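Local coordinates for BH2621 protein (Bacillus halodurans, PDB 2QML) that probably acts as a GNAT-type N-acyltransferase, perhaps moving fatty acyl groups onto a lysine amino group during siderophore biosynthesis, at residues A[104-109]-A[132-137]; A[142-147]-A[178-183]; A[30-35]-A[52-57]; A[37-42]-A[82-87]. All blocks are in the same frame, centred on the assembly; numbering follows the deposited sequence.

Interaction 1 (A[104-109]-A[132-137]); sequences HDQGIH and QQKFQE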
loop_
_atom_site.group_PDB
_atom_site.type_symbol
_atom_site.label_atom_id
_atom_site.label_comp_id
_atom_site.label_asym_id
_atom_site.label_seq_id
_atom_site.Cartn_x
_atom_site.Cartn_y
_atom_site.Cartn_z
ATOM N N HIS A 104 -8.392 4.724 -15.316
ATOM C CA HIS A 104 -7.717 5.418 -14.203
ATOM C C HIS A 104 -7.757 4.667 -12.886
ATOM O O HIS A 104 -7.458 5.218 -11.859
ATOM C CB HIS A 104 -8.298 6.810 -14.031
ATOM C CG HIS A 104 -8.076 7.666 -15.225
ATOM N ND1 HIS A 104 -9.017 7.801 -16.225
ATOM C CD2 HIS A 104 -6.987 8.352 -15.623
ATOM C CE1 HIS A 104 -8.531 8.585 -17.167
ATOM N NE2 HIS A 104 -7.299 8.929 -16.828
ATOM N N ASP A 105 -8.089 3.383 -12.919
ATOM C CA ASP A 105 -8.047 2.597 -11.706
ATOM C C ASP A 105 -6.620 2.562 -11.184
ATOM O O ASP A 105 -5.684 2.487 -11.957
ATOM C CB ASP A 105 -8.509 1.153 -11.956
ATOM C CG ASP A 105 -10.008 1.007 -12.218
ATOM O OD1 ASP A 105 -10.772 1.972 -12.087
ATOM O OD2 ASP A 105 -10.399 -0.164 -12.456
ATOM N N GLN A 106 -6.474 2.541 -9.867
ATOM C CA GLN A 106 -5.194 2.469 -9.232
ATOM C C GLN A 106 -5.155 1.243 -8.316
ATOM O O GLN A 106 -6.186 0.647 -7.973
ATOM C CB GLN A 106 -4.896 3.749 -8.415
ATOM C CG GLN A 106 -4.834 5.042 -9.222
ATOM C CD GLN A 106 -4.552 6.186 -8.311
ATOM O OE1 GLN A 106 -3.768 6.046 -7.408
ATOM N NE2 GLN A 106 -5.160 7.322 -8.544
ATOM N N GLY A 107 -3.942 0.887 -7.934
ATOM C CA GLY A 107 -3.677 -0.175 -6.987
ATOM C C GLY A 107 -2.681 0.190 -5.926
ATOM O O GLY A 107 -2.030 1.237 -6.005
ATOM N N ILE A 108 -2.601 -0.653 -4.897
ATOM C CA ILE A 108 -1.719 -0.418 -3.777
ATOM C C ILE A 108 -1.083 -1.698 -3.263
ATOM O O ILE A 108 -1.745 -2.762 -3.186
ATOM C CB ILE A 108 -2.445 0.321 -2.628
ATOM C CG1 ILE A 108 -1.419 0.858 -1.584
ATOM C CG2 ILE A 108 -3.604 -0.526 -2.017
ATOM C CD1 ILE A 108 -0.494 1.983 -2.132
ATOM N N HIS A 109 0.218 -1.633 -3.034
ATOM C CA HIS A 109 0.950 -2.674 -2.332
ATOM C C HIS A 109 1.517 -2.021 -1.078
ATOM O O HIS A 109 1.878 -0.832 -1.118
ATOM C CB HIS A 109 2.086 -3.295 -3.118
ATOM C CG HIS A 109 1.688 -3.899 -4.427
ATOM N ND1 HIS A 109 0.882 -5.026 -4.503
ATOM C CD2 HIS A 109 2.119 -3.655 -5.674
ATOM C CE1 HIS A 109 0.773 -5.383 -5.776
ATOM N NE2 HIS A 109 1.451 -4.528 -6.510
ATOM N N GLN A 132 -6.690 8.218 0.554
ATOM C CA GLN A 132 -7.278 9.519 0.351
ATOM C C GLN A 132 -6.473 10.321 -0.682
ATOM O O GLN A 132 -7.047 10.906 -1.605
ATOM C CB GLN A 132 -7.398 10.264 1.701
ATOM C CG GLN A 132 -8.150 11.576 1.626
ATOM C CD GLN A 132 -9.584 11.397 1.166
ATOM O OE1 GLN A 132 -9.878 11.065 -0.004
ATOM N NE2 GLN A 132 -10.503 11.599 2.101
ATOM N N GLN A 133 -5.156 10.304 -0.586
ATOM C CA GLN A 133 -4.352 11.094 -1.527
ATOM C C GLN A 133 -4.315 10.477 -2.950
ATOM O O GLN A 133 -4.191 11.169 -3.941
ATOM C CB GLN A 133 -2.942 11.354 -0.968
ATOM C CG GLN A 133 -2.866 11.939 0.493
ATOM C CD GLN A 133 -4.088 12.816 0.964
ATOM O OE1 GLN A 133 -4.584 13.743 0.261
ATOM N NE2 GLN A 133 -4.525 12.520 2.170
ATOM N N LYS A 134 -4.443 9.166 -3.061
ATOM C CA LYS A 134 -4.582 8.521 -4.351
ATOM C C LYS A 134 -5.935 8.855 -4.984
ATOM O O LYS A 134 -6.010 9.081 -6.192
ATOM C CB LYS A 134 -4.407 7.024 -4.207
ATOM C CG LYS A 134 -2.953 6.566 -3.974
ATOM C CD LYS A 134 -2.803 5.129 -3.460
ATOM C CE LYS A 134 -3.331 4.097 -4.407
ATOM N NZ LYS A 134 -2.629 4.070 -5.667
ATOM N N PHE A 135 -6.991 8.901 -4.175
ATOM C CA PHE A 135 -8.345 9.224 -4.679
ATOM C C PHE A 135 -8.508 10.677 -5.111
ATOM O O PHE A 135 -9.526 11.028 -5.732
ATOM C CB PHE A 135 -9.419 8.867 -3.646
ATOM C CG PHE A 135 -9.911 7.426 -3.726
ATOM C CD1 PHE A 135 -10.428 6.913 -4.909
ATOM C CD2 PHE A 135 -9.958 6.649 -2.583
ATOM C CE1 PHE A 135 -10.936 5.627 -4.949
ATOM C CE2 PHE A 135 -10.461 5.355 -2.616
ATOM C CZ PHE A 135 -10.984 4.881 -3.802
ATOM N N GLN A 136 -7.513 11.537 -4.851
ATOM C CA GLN A 136 -7.639 12.897 -5.337
ATOM C C GLN A 136 -7.359 13.018 -6.829
ATOM O O GLN A 136 -7.558 14.092 -7.400
ATOM C CB GLN A 136 -6.758 13.877 -4.543
ATOM C CG GLN A 136 -7.034 13.837 -3.094
ATOM C CD GLN A 136 -8.490 14.023 -2.757
ATOM O OE1 GLN A 136 -9.117 14.990 -3.125
ATOM N NE2 GLN A 136 -9.046 13.033 -2.082
ATOM N N GLU A 137 -6.843 11.974 -7.463
ATOM C CA GLU A 137 -6.792 11.942 -8.940
ATOM C C GLU A 137 -8.251 12.030 -9.447
ATOM O O GLU A 137 -9.055 11.174 -9.142
ATOM C CB GLU A 137 -6.076 10.685 -9.395
ATOM C CG GLU A 137 -6.155 10.462 -10.881
ATOM C CD GLU A 137 -5.340 11.467 -11.671
ATOM O OE1 GLU A 137 -4.238 11.816 -11.199
ATOM O OE2 GLU A 137 -5.802 11.843 -12.765
#
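Gln-106 and Lys-134 grip each other through two polar groups apiece. The ammonium NZ of Lys-134 gives a hydrogen bond to Gln-106 OE1 (2.9 Å), tilted 16° from the plane of that carbonyl, and another to the backbone oxygen of Gly-107 (2.9 Å), which it meets from above the carbonyl plane. Ser-87 OG is a third partner, so a buried charge has several oxygens round it. Two bends in the lysine chain, chi3 62° and chi4 63°, turn NZ back onto the strand, while CD rests on CD1 of Ile-108 at 4.1 Å. A glutamine suits position 106 because its other end donates: NE2 reaches Lys-134 O at 3.1 Å, on the face of that carbonyl away from Glu-137 N, and also bonds Thr-140. With both ends held, the amide is fixed against flipping. The contact is looser at its margin. There Glu-137 lays CB 3.6 Å from Gln-106 NE2, and its carboxylate makes no bond to His-104, whose NE2 is 5.2 Å from OE2. Here the C-terminal part of helix 123-135 is tied to the start of strand 106-112, within the beta-alpha-beta unit 106-112, 123-135, 142-145 of the GNAT fold.

Interaction 2 (A[142-147]-A[178-183]); sequences TIVAEP and LMKCEQ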
loop_
_atom_site.group_PDB
_atom_site.type_symbol
_atom_site.label_atom_id
_atom_site.label_comp_id
_atom_site.label_asym_id
_atom_site.label_seq_id
_atom_site.Cartn_x
_atom_site.Cartn_y
_atom_site.Cartn_z
ATOM N N THR A 142 -11.819 3.985 -8.484
ATOM C CA THR A 142 -11.627 2.677 -7.867
ATOM C C THR A 142 -10.175 2.434 -7.582
ATOM O O THR A 142 -9.309 2.719 -8.435
ATOM C CB THR A 142 -12.160 1.529 -8.798
ATOM O OG1 THR A 142 -13.504 1.843 -9.195
ATOM C CG2 THR A 142 -12.045 0.106 -8.090
ATOM N N ILE A 143 -9.889 1.929 -6.379
ATOM C CA ILE A 143 -8.560 1.466 -6.019
ATOM C C ILE A 143 -8.677 -0.034 -5.698
ATOM O O ILE A 143 -9.590 -0.444 -5.027
ATOM C CB ILE A 143 -7.934 2.220 -4.831
ATOM C CG1 ILE A 143 -7.737 3.717 -5.164
ATOM C CG2 ILE A 143 -6.578 1.612 -4.454
ATOM C CD1 ILE A 143 -7.334 4.593 -3.996
ATOM N N VAL A 144 -7.744 -0.825 -6.219
ATOM C CA VAL A 144 -7.725 -2.259 -6.030
ATOM C C VAL A 144 -6.511 -2.694 -5.213
ATOM O O VAL A 144 -5.484 -2.011 -5.100
ATOM C CB VAL A 144 -7.765 -3.039 -7.373
ATOM C CG1 VAL A 144 -8.958 -2.596 -8.234
ATOM C CG2 VAL A 144 -6.403 -2.949 -8.128
ATOM N N ALA A 145 -6.666 -3.863 -4.622
ATOM C CA ALA A 145 -5.629 -4.536 -3.835
ATOM C C ALA A 145 -5.792 -6.044 -4.125
ATOM O O ALA A 145 -6.906 -6.523 -4.450
ATOM C CB ALA A 145 -5.796 -4.254 -2.396
ATOM N N GLU A 146 -4.664 -6.761 -4.075
ATOM C CA GLU A 146 -4.643 -8.217 -4.282
ATOM C C GLU A 146 -3.752 -8.898 -3.239
ATOM O O GLU A 146 -2.807 -9.585 -3.617
ATOM C CB GLU A 146 -4.275 -8.559 -5.752
ATOM C CG GLU A 146 -3.194 -7.678 -6.416
ATOM C CD GLU A 146 -1.932 -7.581 -5.569
ATOM O OE1 GLU A 146 -1.987 -6.800 -4.587
ATOM O OE2 GLU A 146 -0.903 -8.283 -5.836
ATOM N N PRO A 147 -4.124 -8.772 -1.940
ATOM C CA PRO A 147 -3.384 -9.444 -0.905
ATOM C C PRO A 147 -3.332 -10.955 -1.175
ATOM O O PRO A 147 -4.303 -11.500 -1.731
ATOM C CB PRO A 147 -4.228 -9.184 0.356
ATOM C CG PRO A 147 -5.652 -8.858 -0.167
ATOM C CD PRO A 147 -5.346 -8.097 -1.424
ATOM N N LEU A 178 -8.462 -10.556 -5.161
ATOM C CA LEU A 178 -8.715 -9.240 -5.763
ATOM C C LEU A 178 -9.845 -8.557 -4.973
ATOM O O LEU A 178 -10.911 -9.153 -4.755
ATOM C CB LEU A 178 -9.036 -9.371 -7.239
ATOM C CG LEU A 178 -9.413 -8.103 -8.020
ATOM C CD1 LEU A 178 -8.282 -7.053 -8.017
ATOM C CD2 LEU A 178 -9.887 -8.426 -9.489
HETATM N N MSE A 179 -9.595 -7.324 -4.549
HETATM C CA MSE A 179 -10.526 -6.513 -3.771
HETATM C C MSE A 179 -10.579 -5.134 -4.413
HETATM O O MSE A 179 -9.543 -4.642 -4.891
HETATM C CB MSE A 179 -10.075 -6.393 -2.334
HETATM C CG MSE A 179 -9.822 -7.718 -1.719
HETATM SE SE MSE A 179 -9.195 -7.571 0.127
HETATM C CE MSE A 179 -10.870 -7.178 1.051
ATOM N N LYS A 180 -11.767 -4.542 -4.455
ATOM C CA LYS A 180 -11.971 -3.216 -5.031
ATOM C C LYS A 180 -12.581 -2.265 -4.031
ATOM O O LYS A 180 -13.522 -2.613 -3.328
ATOM C CB LYS A 180 -12.868 -3.252 -6.266
ATOM C CG LYS A 180 -12.383 -4.192 -7.354
ATOM C CD LYS A 180 -12.967 -3.910 -8.774
ATOM C CE LYS A 180 -14.439 -3.951 -8.902
ATOM N NZ LYS A 180 -14.796 -3.666 -10.348
ATOM N N CYS A 181 -12.043 -1.051 -3.980
ATOM C CA CYS A 181 -12.562 0.012 -3.127
ATOM C C CYS A 181 -13.029 1.159 -4.027
ATOM O O CYS A 181 -12.225 1.726 -4.743
ATOM C CB CYS A 181 -11.495 0.469 -2.190
ATOM S SG CYS A 181 -12.132 1.644 -0.967
ATOM N N GLU A 182 -14.323 1.436 -4.005
ATOM C CA GLU A 182 -14.943 2.508 -4.758
ATOM C C GLU A 182 -14.844 3.787 -3.943
ATOM O O GLU A 182 -14.984 3.785 -2.715
ATOM C CB GLU A 182 -16.401 2.180 -5.036
ATOM C CG GLU A 182 -16.643 0.889 -5.745
ATOM C CD GLU A 182 -15.781 0.676 -7.000
ATOM O OE1 GLU A 182 -15.402 1.670 -7.644
ATOM O OE2 GLU A 182 -15.493 -0.501 -7.352
ATOM N N GLN A 183 -14.642 4.905 -4.606
ATOM C CA GLN A 183 -14.414 6.126 -3.848
ATOM C C GLN A 183 -15.552 6.530 -2.889
ATOM O O GLN A 183 -15.247 6.998 -1.782
ATOM C CB GLN A 183 -14.083 7.332 -4.763
ATOM C CG GLN A 183 -13.498 8.487 -3.942
ATOM C CD GLN A 183 -13.054 9.682 -4.755
ATOM O OE1 GLN A 183 -13.169 9.686 -5.985
ATOM N NE2 GLN A 183 -12.531 10.718 -4.071
#
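Leu-178 enters the contact from its end, CD1 lying 4.1 Å from CB of Val-144, two branched apolar groups suited to a buried sheet face. Met-179, a selenomethionine, pairs with Ala-145: its N donates to Ala-145 O (2.8 Å), and its O accepts from Ala-145 N (3.0 Å). Its SE touches CG of Pro-147 at 3.8 Å, the two side chains crossing at about a right angle. The small methyl of Ala-145 and the flexible selenomethionine both pack on Phe-158 of helix 152-160. In the strand order of the GNAT sheet, 175-182 runs antiparallel between 142-145 and 164-170. Next, Lys-180 lies beside Val-144, its aliphatic CG 3.9 Å from CG1. Cys-181 forms the second hydrogen-bonded pair, its N giving to Ile-143 O at 2.7 Å and its O accepting from Ile-143 N at 2.9 Å. Finally Glu-182, just before helix 183-194, bends at chi2 (-49°) and brings OE1 to Thr-142 OG1, which donates a very short bond (2.5 Å) whose exact length is doubtful.

Interaction 3 (A[30-35]-A[52-57]); sequences DDVDML and IPLVDY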
loop_
_atom_site.group_PDB
_atom_site.type_symbol
_atom_site.label_atom_id
_atom_site.label_comp_id
_atom_site.label_asym_id
_atom_site.label_seq_id
_atom_site.Cartn_x
_atom_site.Cartn_y
_atom_site.Cartn_z
ATOM N N ASP A 30 19.055 5.973 -1.181
ATOM C CA ASP A 30 19.581 6.032 0.180
ATOM C C ASP A 30 18.802 5.161 1.138
ATOM O O ASP A 30 19.255 4.921 2.247
ATOM C CB ASP A 30 19.555 7.458 0.739
ATOM C CG ASP A 30 20.519 8.411 0.026
ATOM O OD1 ASP A 30 21.537 7.948 -0.566
ATOM O OD2 ASP A 30 20.220 9.636 0.105
ATOM N N ASP A 31 17.628 4.697 0.735
ATOM C CA ASP A 31 16.795 3.865 1.574
ATOM C C ASP A 31 17.050 2.392 1.402
ATOM O O ASP A 31 16.421 1.613 2.101
ATOM C CB ASP A 31 15.337 4.101 1.231
ATOM C CG ASP A 31 14.913 5.530 1.442
ATOM O OD1 ASP A 31 15.436 6.170 2.373
ATOM O OD2 ASP A 31 14.035 5.963 0.671
ATOM N N VAL A 32 18.020 2.029 0.573
ATOM C CA VAL A 32 18.183 0.622 0.208
ATOM C C VAL A 32 18.515 -0.268 1.392
ATOM O O VAL A 32 17.972 -1.380 1.450
ATOM C CB VAL A 32 19.192 0.428 -0.972
ATOM C CG1 VAL A 32 20.603 0.736 -0.577
ATOM C CG2 VAL A 32 19.057 -1.035 -1.514
ATOM N N ASP A 33 19.393 0.152 2.293
ATOM C CA ASP A 33 19.733 -0.703 3.431
ATOM C C ASP A 33 18.524 -0.927 4.359
ATOM O O ASP A 33 18.296 -2.038 4.858
ATOM C CB ASP A 33 20.926 -0.132 4.209
ATOM C CG ASP A 33 22.168 0.033 3.337
ATOM O OD1 ASP A 33 22.629 -0.913 2.715
ATOM O OD2 ASP A 33 22.676 1.148 3.258
HETATM N N MSE A 34 17.787 0.134 4.625
HETATM C CA MSE A 34 16.628 0.049 5.479
HETATM C C MSE A 34 15.556 -0.832 4.867
HETATM O O MSE A 34 15.002 -1.696 5.541
HETATM C CB MSE A 34 16.048 1.450 5.728
HETATM C CG MSE A 34 14.783 1.448 6.565
HETATM SE SE MSE A 34 14.282 3.275 7.018
HETATM C CE MSE A 34 13.722 3.923 5.329
ATOM N N LEU A 35 15.266 -0.619 3.600
ATOM C CA LEU A 35 14.242 -1.391 2.896
ATOM C C LEU A 35 14.661 -2.878 2.816
ATOM O O LEU A 35 13.841 -3.801 3.014
ATOM C CB LEU A 35 13.938 -0.793 1.529
ATOM C CG LEU A 35 13.257 0.576 1.534
ATOM C CD1 LEU A 35 13.061 1.046 0.104
ATOM C CD2 LEU A 35 11.957 0.523 2.306
ATOM N N ILE A 52 16.524 -11.271 -0.305
ATOM C CA ILE A 52 17.612 -11.497 -1.233
ATOM C C ILE A 52 18.848 -10.690 -0.829
ATOM O O ILE A 52 18.742 -9.743 0.002
ATOM C CB ILE A 52 17.120 -11.140 -2.695
ATOM C CG1 ILE A 52 16.781 -9.660 -2.846
ATOM C CG2 ILE A 52 15.922 -12.028 -3.042
ATOM C CD1 ILE A 52 16.347 -9.226 -4.251
ATOM N N PRO A 53 20.023 -11.041 -1.396
ATOM C CA PRO A 53 21.243 -10.287 -1.111
ATOM C C PRO A 53 21.077 -8.804 -1.411
ATOM O O PRO A 53 20.317 -8.404 -2.339
ATOM C CB PRO A 53 22.285 -10.961 -2.012
ATOM C CG PRO A 53 21.776 -12.330 -2.144
ATOM C CD PRO A 53 20.305 -12.188 -2.275
ATOM N N LEU A 54 21.732 -7.985 -0.589
ATOM C CA LEU A 54 21.704 -6.527 -0.734
ATOM C C LEU A 54 22.054 -6.073 -2.181
ATOM O O LEU A 54 21.363 -5.224 -2.708
ATOM C CB LEU A 54 22.646 -5.890 0.296
ATOM C CG LEU A 54 22.679 -4.365 0.291
ATOM C CD1 LEU A 54 21.293 -3.783 0.615
ATOM C CD2 LEU A 54 23.757 -3.866 1.239
ATOM N N VAL A 55 23.045 -6.703 -2.822
ATOM C CA VAL A 55 23.437 -6.351 -4.177
ATOM C C VAL A 55 22.259 -6.484 -5.155
ATOM O O VAL A 55 22.043 -5.634 -6.009
ATOM C CB VAL A 55 24.708 -7.171 -4.656
ATOM C CG1 VAL A 55 24.439 -8.679 -4.799
ATOM C CG2 VAL A 55 25.223 -6.607 -5.963
ATOM N N ASP A 56 21.492 -7.542 -4.995
ATOM C CA ASP A 56 20.335 -7.783 -5.849
ATOM C C ASP A 56 19.205 -6.834 -5.493
ATOM O O ASP A 56 18.539 -6.296 -6.404
ATOM C CB ASP A 56 19.876 -9.190 -5.698
ATOM C CG ASP A 56 20.928 -10.182 -6.151
ATOM O OD1 ASP A 56 21.668 -9.958 -7.159
ATOM O OD2 ASP A 56 21.021 -11.211 -5.428
ATOM N N TYR A 57 18.951 -6.660 -4.189
ATOM C CA TYR A 57 17.898 -5.749 -3.759
ATOM C C TYR A 57 18.158 -4.342 -4.315
ATOM O O TYR A 57 17.229 -3.706 -4.772
ATOM C CB TYR A 57 17.649 -5.752 -2.219
ATOM C CG TYR A 57 16.387 -4.973 -1.921
ATOM C CD1 TYR A 57 15.132 -5.486 -2.220
ATOM C CD2 TYR A 57 16.474 -3.672 -1.418
ATOM C CE1 TYR A 57 14.004 -4.747 -1.993
ATOM C CE2 TYR A 57 15.354 -2.924 -1.224
ATOM C CZ TYR A 57 14.127 -3.466 -1.510
ATOM O OH TYR A 57 13.059 -2.660 -1.315
#
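The phenol oxygen of Tyr-57 is met by two carbons of Leu-35, CB at 3.5 Å and CD1 at 4.0 Å; no hydrogen bond crosses between residues 30-35 and 52-57. The contact pairs the starts of helices 32-38 and 54-65, two of the helices between strands 20-26 and 70-77 in this GNAT fold, and it is held by apolar groups. Tyr-57 has CG anti to its backbone N (chi1 -170°), which sends the ring across to the other helix, where a long flat residue can touch both Val-32 and Leu-35, about one turn apart. Its CE2 lies 3.8 Å from Leu-35 CB, and the edge at CD2 receives the methyl CG2 of Val-32 at 3.7 Å, close to the ring plane. Val-32 and Tyr-57 run past one another in opposite directions. A short branched valine fits here because one methyl serves two partners: CG2 also meets CD1 of Leu-54 at 4.1 Å. Further along helix 54-65, Leu-61 touches both Val-32 and Leu-35, continuing the apolar seam. Toward the exposed side the packing gives way to a mixed contact, with the carboxylate of Asp-33 beside the end of Leu-54, so that OD1 stands 3.5 Å from the methyl CD2.

Interaction 4 (A[37-42]-A[82-87]); sequences SWMHEE and MSYWES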
loop_
_atom_site.group_PDB
_atom_site.type_symbol
_atom_site.label_atom_id
_atom_site.label_comp_id
_atom_site.label_asym_id
_atom_site.label_seq_id
_atom_site.Cartn_x
_atom_site.Cartn_y
_atom_site.Cartn_z
ATOM N N SER A 37 16.490 -4.505 4.953
ATOM C CA SER A 37 16.231 -5.045 6.292
ATOM C C SER A 37 14.729 -5.400 6.464
ATOM O O SER A 37 14.369 -6.492 6.955
ATOM C CB SER A 37 16.671 -4.050 7.357
ATOM O OG SER A 37 16.444 -4.598 8.621
ATOM N N TRP A 38 13.851 -4.518 6.032
ATOM C CA TRP A 38 12.414 -4.803 6.111
ATOM C C TRP A 38 12.010 -6.033 5.309
ATOM O O TRP A 38 11.171 -6.828 5.773
ATOM C CB TRP A 38 11.544 -3.616 5.666
ATOM C CG TRP A 38 11.747 -2.364 6.467
ATOM C CD1 TRP A 38 12.396 -2.254 7.629
ATOM C CD2 TRP A 38 11.164 -1.080 6.217
ATOM N NE1 TRP A 38 12.346 -0.952 8.106
ATOM C CE2 TRP A 38 11.580 -0.216 7.266
ATOM C CE3 TRP A 38 10.335 -0.573 5.231
ATOM C CZ2 TRP A 38 11.216 1.123 7.321
ATOM C CZ3 TRP A 38 9.997 0.767 5.293
ATOM C CH2 TRP A 38 10.435 1.588 6.313
HETATM N N MSE A 39 12.620 -6.201 4.119
HETATM C CA MSE A 39 12.392 -7.348 3.261
HETATM C C MSE A 39 12.871 -8.681 3.841
HETATM O O MSE A 39 12.522 -9.723 3.309
HETATM C CB MSE A 39 13.032 -7.136 1.886
HETATM C CG MSE A 39 12.321 -6.078 1.065
HETATM SE SE MSE A 39 10.342 -6.207 0.989
HETATM C CE MSE A 39 9.975 -4.811 -0.348
ATOM N N HIS A 40 13.691 -8.619 4.877
ATOM C CA HIS A 40 14.150 -9.793 5.584
ATOM C C HIS A 40 13.328 -10.062 6.862
ATOM O O HIS A 40 13.611 -10.983 7.605
ATOM C CB HIS A 40 15.669 -9.707 5.836
ATOM C CG HIS A 40 16.480 -10.030 4.621
ATOM N ND1 HIS A 40 17.033 -11.279 4.413
ATOM C CD2 HIS A 40 16.784 -9.296 3.518
ATOM C CE1 HIS A 40 17.664 -11.290 3.252
ATOM N NE2 HIS A 40 17.504 -10.115 2.673
ATOM N N GLU A 41 12.303 -9.270 7.139
ATOM C CA GLU A 41 11.469 -9.533 8.312
ATOM C C GLU A 41 10.597 -10.749 8.060
ATOM O O GLU A 41 10.002 -10.889 6.970
ATOM C CB GLU A 41 10.593 -8.319 8.627
ATOM C CG GLU A 41 11.379 -7.107 9.139
ATOM C CD GLU A 41 11.866 -7.249 10.554
ATOM O OE1 GLU A 41 11.351 -8.110 11.311
ATOM O OE2 GLU A 41 12.773 -6.490 10.906
ATOM N N GLU A 42 10.420 -11.577 9.089
ATOM C CA GLU A 42 9.655 -12.822 8.957
ATOM C C GLU A 42 8.219 -12.590 8.580
ATOM O O GLU A 42 7.652 -13.405 7.857
ATOM C CB GLU A 42 9.741 -13.694 10.225
ATOM C CG GLU A 42 11.117 -14.349 10.464
ATOM C CD GLU A 42 11.609 -15.228 9.307
ATOM O OE1 GLU A 42 10.795 -15.962 8.693
ATOM O OE2 GLU A 42 12.828 -15.176 9.011
HETATM N N MSE A 82 8.551 3.482 8.855
HETATM C CA MSE A 82 8.153 2.132 9.301
HETATM C C MSE A 82 7.236 1.365 8.333
HETATM O O MSE A 82 6.763 0.288 8.638
HETATM C CB MSE A 82 7.537 2.235 10.714
HETATM C CG MSE A 82 6.527 3.376 10.943
HETATM SE SE MSE A 82 4.993 3.401 9.758
HETATM C CE MSE A 82 4.091 1.803 10.475
ATOM N N SER A 83 7.063 1.894 7.128
ATOM C CA SER A 83 6.209 1.272 6.133
ATOM C C SER A 83 6.663 1.609 4.711
ATOM O O SER A 83 7.256 2.663 4.436
ATOM C CB SER A 83 4.747 1.655 6.386
ATOM O OG SER A 83 4.561 3.043 6.290
ATOM N N TYR A 84 6.394 0.689 3.815
ATOM C CA TYR A 84 6.780 0.785 2.415
ATOM C C TYR A 84 5.502 0.583 1.595
ATOM O O TYR A 84 4.693 -0.298 1.905
ATOM C CB TYR A 84 7.917 -0.199 2.080
ATOM C CG TYR A 84 8.218 -0.399 0.607
ATOM C CD1 TYR A 84 9.047 0.483 -0.107
ATOM C CD2 TYR A 84 7.687 -1.475 -0.084
ATOM C CE1 TYR A 84 9.339 0.283 -1.448
ATOM C CE2 TYR A 84 7.991 -1.677 -1.399
ATOM C CZ TYR A 84 8.792 -0.773 -2.080
ATOM O OH TYR A 84 9.078 -0.979 -3.399
ATOM N N TRP A 85 5.411 1.357 0.526
ATOM C CA TRP A 85 4.227 1.448 -0.286
ATOM C C TRP A 85 4.582 1.517 -1.762
ATOM O O TRP A 85 5.526 2.216 -2.172
ATOM C CB TRP A 85 3.392 2.708 0.097
ATOM C CG TRP A 85 3.150 2.837 1.554
ATOM C CD1 TRP A 85 4.068 3.216 2.516
ATOM C CD2 TRP A 85 1.959 2.498 2.247
ATOM N NE1 TRP A 85 3.511 3.168 3.702
ATOM C CE2 TRP A 85 2.228 2.707 3.626
ATOM C CE3 TRP A 85 0.693 2.044 1.863
ATOM C CZ2 TRP A 85 1.274 2.490 4.620
ATOM C CZ3 TRP A 85 -0.261 1.863 2.839
ATOM C CH2 TRP A 85 0.038 2.075 4.199
ATOM N N GLU A 86 3.851 0.760 -2.574
ATOM C CA GLU A 86 3.925 0.881 -4.021
ATOM C C GLU A 86 2.506 1.270 -4.462
ATOM O O GLU A 86 1.569 0.524 -4.352
ATOM C CB GLU A 86 4.418 -0.398 -4.679
ATOM C CG GLU A 86 5.813 -0.767 -4.291
ATOM C CD GLU A 86 6.267 -2.123 -4.822
ATOM O OE1 GLU A 86 5.446 -2.856 -5.439
ATOM O OE2 GLU A 86 7.467 -2.461 -4.607
ATOM N N SER A 87 2.392 2.461 -4.983
ATOM C CA SER A 87 1.169 3.020 -5.583
ATOM C C SER A 87 1.283 2.907 -7.121
ATOM O O SER A 87 2.245 3.391 -7.728
ATOM C CB SER A 87 1.006 4.455 -5.129
ATOM O OG SER A 87 -0.049 5.073 -5.790
#
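Trp-38 presses the six-membered part of its indole against the backbone of Met-82 and Ser-83, and this is the main van der Waals contact. Ser-83 O lies at the ring edge, close to its plane, 3.4 Å from CZ3, while CZ2 sits 3.8 Å from CA of Met-82. That backbone forms a classic beta bulge, the two residues lying opposite the single Gly-75 of strand 70-77. With CG beside the backbone N (chi1 -59°), the indole is directed at the strand, and its breadth lets one residue span three strand positions. Among side chains, the edge of the same ring meets CB of Tyr-84, 3.9 Å from CZ3. The selenomethionine Met-39, bent at chi2, brings CE to CE2 of Tyr-84 at 3.9 Å, the two side chains crossing at about a right angle; a flexible thin chain suits this approach to a bulky ring. No hydrogen bond joins the two segments, but two within the strand hold its aromatic groups. Tyr-84 OH donates to the anti lone pair of Glu-86 OE2 (2.5 Å), and Trp-85 NE1 to Ser-83 OG (2.8 Å), itself weakly bonded to Gly-75 O. Residues 38 and 39 cover strand 80-89 on the Tyr-84 side, whereas Trp-85 packs on helix 123-135, and strands 70-77 and 106-112 flank strand 80-89.

How the interactions relate
Three of the contacts share the central sheet. Strand 106-112 joins interaction 1 to interaction 2 through Gln-106 O and Val-144 N (2.8 Å), and to interaction 4 through His-109 N and Glu-86 O (2.9 Å), with Lys-134 NZ to Ser-87 OG (2.8 Å) as a side-chain tie. Interactions 3 and 4 both use helix 32-38; their centres are about 11 Å apart, and Leu-35 CD2 touches Tyr-84 CD1 at 3.8 Å. Interactions 2 and 3 lie on opposite sides of the chain's centre. Glycerol, probably from the crystallisation liquor, is hydrogen-bonded by His-109 and by Glu-146, which is also salt-bridged to Lys-174. It may mark a pocket near the end of strand 142-145, consistent with where GNAT enzymes bind their acyl donor.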